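Local structure of bifunctional GH43-CE protein (Bacteroides eggerthii, 6MLY) at residues A[418-423]-A[432-437]; A[406-411]-A[457-462]. The protein probably releases xylose from beta-1,4-linked xylan or xylo-oligosaccharides through a family 43 glycoside hydrolase domain and also carries a carbohydrate esterase domain. One frame throughout, in Å; residues are numbered along the deposited sequence.

Contacts 1 and 2 both lie in the concanavalin A-like region, away from the predicted xylosidase residues and the sodium site. Their centres are about 8 Å apart. Along the chain the order is 406-411, 418-423, 432-437 and 457-462, so contact 1 is nested inside the loop closed by contact 2. Strands 406-411 and 418-423 are neighbours in one antiparallel sheet, and contact 1 adds its outermost strand, 430-436. Contact 2 instead joins this sheet to the facing one through strand 456-462. N of Val-420 probably bonds to O of Gly-409, and Tyr-461 packs on Ile-419 and Val-435. Contact 1 therefore pairs strands within one sheet, and contact 2 is packing between two sheets.

Contact 1 (A[418-423]-A[432-437]); sequences YIVMVN and VEKVPL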
# COMPACT_ATOMS: atom_id res chain seq x y z
N TYR A 418 14.26 6.66 16.75
CA TYR A 418 14.21 5.45 15.92
C TYR A 418 13.31 5.70 14.70
O TYR A 418 12.19 6.19 14.84
CB TYR A 418 13.66 4.27 16.72
CG TYR A 418 14.43 3.93 17.97
CD1 TYR A 418 14.12 4.55 19.18
CD2 TYR A 418 15.46 3.01 17.96
CE1 TYR A 418 14.82 4.25 20.33
CE2 TYR A 418 16.17 2.70 19.11
CZ TYR A 418 15.85 3.32 20.30
OH TYR A 418 16.53 3.03 21.44
N ILE A 419 13.81 5.34 13.52
CA ILE A 419 13.00 5.24 12.31
C ILE A 419 12.10 4.01 12.47
O ILE A 419 12.59 2.94 12.82
CB ILE A 419 13.88 5.15 11.05
CG1 ILE A 419 14.73 6.41 10.87
CG2 ILE A 419 13.02 4.86 9.83
CD1 ILE A 419 15.71 6.33 9.73
N VAL A 420 10.80 4.17 12.20
CA VAL A 420 9.79 3.15 12.51
C VAL A 420 8.75 3.10 11.37
O VAL A 420 8.42 4.12 10.78
CB VAL A 420 9.13 3.45 13.87
CG1 VAL A 420 7.87 2.63 14.10
CG2 VAL A 420 10.10 3.26 15.03
N MET A 421 8.28 1.89 11.07
CA MET A 421 7.06 1.66 10.31
C MET A 421 6.01 1.05 11.24
O MET A 421 6.33 0.22 12.08
CB MET A 421 7.26 0.68 9.14
CG MET A 421 5.95 0.00 8.75
SD MET A 421 6.01 -1.01 7.26
CE MET A 421 4.30 -0.90 6.75
N VAL A 422 4.75 1.45 11.04
CA VAL A 422 3.60 0.84 11.67
C VAL A 422 2.66 0.35 10.56
O VAL A 422 2.58 0.97 9.49
CB VAL A 422 2.90 1.84 12.62
CG1 VAL A 422 1.61 1.27 13.20
CG2 VAL A 422 3.83 2.31 13.73
N ASN A 423 1.98 -0.77 10.82
CA ASN A 423 0.94 -1.30 9.94
C ASN A 423 -0.38 -1.41 10.72
O ASN A 423 -0.52 -2.28 11.58
CB ASN A 423 1.34 -2.64 9.32
CG ASN A 423 0.30 -3.22 8.40
OD1 ASN A 423 -0.85 -3.42 8.80
ND2 ASN A 423 0.68 -3.52 7.17
N VAL A 432 6.48 -2.80 13.10
CA VAL A 432 6.99 -3.97 12.39
C VAL A 432 8.52 -4.04 12.55
O VAL A 432 9.05 -5.01 13.09
CB VAL A 432 6.59 -3.93 10.90
CG1 VAL A 432 7.28 -5.02 10.09
CG2 VAL A 432 5.08 -4.01 10.72
N GLU A 433 9.20 -2.99 12.07
CA GLU A 433 10.65 -2.91 12.00
C GLU A 433 11.07 -1.58 12.63
O GLU A 433 10.26 -0.64 12.69
CB GLU A 433 11.10 -3.05 10.55
CG GLU A 433 12.60 -3.06 10.35
CD GLU A 433 13.05 -3.18 8.90
OE1 GLU A 433 12.33 -3.88 8.11
OE2 GLU A 433 14.09 -2.57 8.55
N LYS A 434 12.32 -1.51 13.11
CA LYS A 434 12.80 -0.36 13.85
C LYS A 434 14.32 -0.22 13.68
O LYS A 434 15.06 -1.11 14.07
CB LYS A 434 12.43 -0.53 15.32
CG LYS A 434 12.83 0.63 16.23
CD LYS A 434 11.98 0.73 17.48
CE LYS A 434 11.84 -0.59 18.20
NZ LYS A 434 11.12 -0.43 19.49
N VAL A 435 14.74 0.90 13.09
CA VAL A 435 16.16 1.24 12.91
C VAL A 435 16.46 2.46 13.77
O VAL A 435 15.65 3.38 13.82
CB VAL A 435 16.51 1.50 11.43
CG1 VAL A 435 17.92 2.04 11.25
CG2 VAL A 435 16.31 0.25 10.58
N PRO A 436 17.62 2.51 14.48
CA PRO A 436 18.02 3.72 15.19
C PRO A 436 18.43 4.84 14.23
O PRO A 436 18.97 4.57 13.15
CB PRO A 436 19.22 3.24 16.03
CG PRO A 436 19.80 2.12 15.20
CD PRO A 436 18.59 1.42 14.62
N LEU A 437 18.16 6.10 14.62
CA LEU A 437 18.61 7.26 13.86
C LEU A 437 19.73 7.97 14.64
O LEU A 437 19.59 8.22 15.84
CB LEU A 437 17.42 8.18 13.60
CG LEU A 437 17.69 9.35 12.65
CD1 LEU A 437 18.17 8.85 11.29
CD2 LEU A 437 16.47 10.23 12.49
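Tyr-418 and Lys-434 meet on one face of this antiparallel pair. CG of Lys-434 lies 3.8 Å from CB of Tyr-418 and approaches the ring obliquely. The lysine chain then bends at its third torsion (chi3 49°). This carries NZ above the ring, 5.7 Å from the Tyr-418 centroid, where any cation-pi attraction is weak at most. Val-420 lies alongside the same lysine and points the same way, its CG2 4.0 Å from CG of Lys-434. Pro-436 flanks the tyrosine, its CB 4.2 Å from CD2 of Tyr-418. On the other face, CD1 of Ile-419 touches CD1 of Leu-437 at 3.9 Å.

Backbone bonds set this register. Ile-419 and Val-435 form a hydrogen-bonded pair. N of Val-435 gives a well-directed bond to O of Ile-419 (3.0 Å), in the carbonyl plane. The return bond from N of Ile-419 to O of Val-435 is weak, with an N-H...O angle of 126°. Farther along, N of Val-432 bonds to O of Met-421 at 3.2 Å.

The two strands make a beta hairpin at the edge of their sheet. Strand 406-411 bonds to the other side of 418-423. Ile-419, Met-421 and Val-435 face strand 456-462. Glu-433 bonds to N of Gly-472 on strand 469-476 and also touches helix 563-577.

Contact 2 (A[406-411]-A[457-462]); sequences GQVGVK and GYFYYS
Phe-459 carries nearly all of this contact, against Gly-406, Gln-407 and Val-408. Its CG is anti to its own carbonyl carbon (chi1 -62°). From there the ring reaches across to the backbone of 406-411. The carbonyl oxygen of Gln-407 sits over one face of the ring, 4.0 Å above the plane and near its centre. The far end of the ring lies against the backbone of Gly-406, with CE1 of Phe-459 4.0 Å from CA of Gly-406. Gly-406 has no side chain, so the ring end can lie directly against its main chain. The oxygen of Gly-406 approaches the same end of the ring obliquely and also accepts a hydrogen bond from the hydroxyl of Ser-399.

Val-408 meets the near part of the ring. Its CG1 stands between its backbone N and carbonyl carbon (chi1 65°) and lies 3.5 Å from CD2 of Phe-459, oblique to the ring. The two side chains pass one another, each running toward the other's strand. Met-421 and Leu-475 also pack on Phe-459.

At Tyr-460 the touch is through the backbone: its O lies 4.0 Å from CG2 of Val-408. The Tyr-460 side chain starts away from 406-411, and its hydroxyl bonds to Glu-447. Tyr-461 starts toward the first strand, but its ring turns off and packs on Ile-471 and Lys-469 of strand 469-476.

No hydrogen bond joins the segments. Their axes come within 7.8 Å and run nearly parallel, at 7°, yet the strands belong to different sheets. Side chains and carbonyl groups fill the gap between them. Two antiparallel sheets packed face to face form the beta sandwich of the concanavalin A-like fold, and this buried contact is part of its interior.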
# COMPACT_ATOMS: atom_id res chain seq x y z
N GLY A 406 -1.02 3.06 7.03
CA GLY A 406 0.37 2.66 7.17
C GLY A 406 1.27 3.87 7.37
O GLY A 406 1.23 4.79 6.57
N GLN A 407 2.08 3.85 8.43
CA GLN A 407 2.97 4.95 8.81
C GLN A 407 4.42 4.59 8.48
O GLN A 407 4.74 3.43 8.25
CB GLN A 407 2.84 5.26 10.30
CG GLN A 407 1.47 5.80 10.68
CD GLN A 407 1.31 5.96 12.18
OE1 GLN A 407 1.49 5.03 12.95
NE2 GLN A 407 0.93 7.17 12.58
N VAL A 408 5.27 5.62 8.44
CA VAL A 408 6.72 5.50 8.47
C VAL A 408 7.28 6.86 8.90
O VAL A 408 7.03 7.86 8.22
CB VAL A 408 7.31 5.04 7.12
CG1 VAL A 408 7.09 6.05 6.01
CG2 VAL A 408 8.79 4.70 7.25
N GLY A 409 8.02 6.88 10.02
CA GLY A 409 8.45 8.14 10.63
C GLY A 409 9.45 7.96 11.76
O GLY A 409 9.81 6.83 12.12
N VAL A 410 9.89 9.09 12.32
CA VAL A 410 10.85 9.15 13.41
C VAL A 410 10.10 9.31 14.73
O VAL A 410 9.62 10.39 15.05
CB VAL A 410 11.86 10.29 13.19
CG1 VAL A 410 12.70 10.56 14.43
CG2 VAL A 410 12.75 10.02 11.99
N LYS A 411 10.00 8.21 15.49
CA LYS A 411 9.46 8.21 16.84
C LYS A 411 10.62 8.40 17.83
O LYS A 411 11.75 8.03 17.52
CB LYS A 411 8.70 6.90 17.07
CG LYS A 411 7.88 6.81 18.35
CD LYS A 411 7.35 5.41 18.63
CE LYS A 411 6.25 4.96 17.68
NZ LYS A 411 4.91 5.33 18.19
N GLY A 457 1.00 -0.99 -0.49
CA GLY A 457 1.84 0.15 -0.16
C GLY A 457 3.17 -0.28 0.43
O GLY A 457 3.20 -0.94 1.48
N TYR A 458 4.27 0.07 -0.26
CA TYR A 458 5.63 -0.17 0.22
C TYR A 458 6.19 1.13 0.82
O TYR A 458 6.11 2.18 0.20
CB TYR A 458 6.55 -0.64 -0.92
CG TYR A 458 5.96 -1.67 -1.85
CD1 TYR A 458 5.43 -2.86 -1.38
CD2 TYR A 458 5.96 -1.46 -3.22
CE1 TYR A 458 4.90 -3.81 -2.24
CE2 TYR A 458 5.43 -2.40 -4.10
CZ TYR A 458 4.89 -3.58 -3.61
OH TYR A 458 4.37 -4.49 -4.48
N PHE A 459 6.77 1.02 2.02
CA PHE A 459 7.42 2.15 2.69
C PHE A 459 8.94 1.96 2.69
O PHE A 459 9.43 0.83 2.78
CB PHE A 459 6.91 2.30 4.12
CG PHE A 459 5.43 2.59 4.22
CD1 PHE A 459 4.51 1.55 4.32
CD2 PHE A 459 4.96 3.89 4.21
CE1 PHE A 459 3.16 1.82 4.41
CE2 PHE A 459 3.60 4.16 4.30
CZ PHE A 459 2.70 3.12 4.39
N TYR A 460 9.66 3.08 2.58
CA TYR A 460 11.11 3.14 2.67
C TYR A 460 11.52 4.31 3.57
O TYR A 460 10.71 5.22 3.80
CB TYR A 460 11.76 3.35 1.29
CG TYR A 460 11.39 2.39 0.20
CD1 TYR A 460 12.33 1.52 -0.34
CD2 TYR A 460 10.12 2.37 -0.35
CE1 TYR A 460 12.01 0.65 -1.36
CE2 TYR A 460 9.78 1.50 -1.37
CZ TYR A 460 10.73 0.64 -1.88
OH TYR A 460 10.41 -0.22 -2.90
N TYR A 461 12.77 4.28 4.06
CA TYR A 461 13.42 5.45 4.66
C TYR A 461 14.74 5.70 3.92
O TYR A 461 15.09 4.95 3.01
CB TYR A 461 13.59 5.27 6.17
CG TYR A 461 14.74 4.38 6.60
CD1 TYR A 461 16.02 4.89 6.76
CD2 TYR A 461 14.53 3.04 6.89
CE1 TYR A 461 17.07 4.08 7.16
CE2 TYR A 461 15.57 2.22 7.30
CZ TYR A 461 16.85 2.74 7.44
OH TYR A 461 17.88 1.95 7.85
N SER A 462 15.43 6.78 4.29
CA SER A 462 16.71 7.14 3.69
C SER A 462 17.38 8.25 4.51
O SER A 462 16.69 9.10 5.07
CB SER A 462 16.53 7.52 2.24
OG SER A 462 17.73 8.07 1.70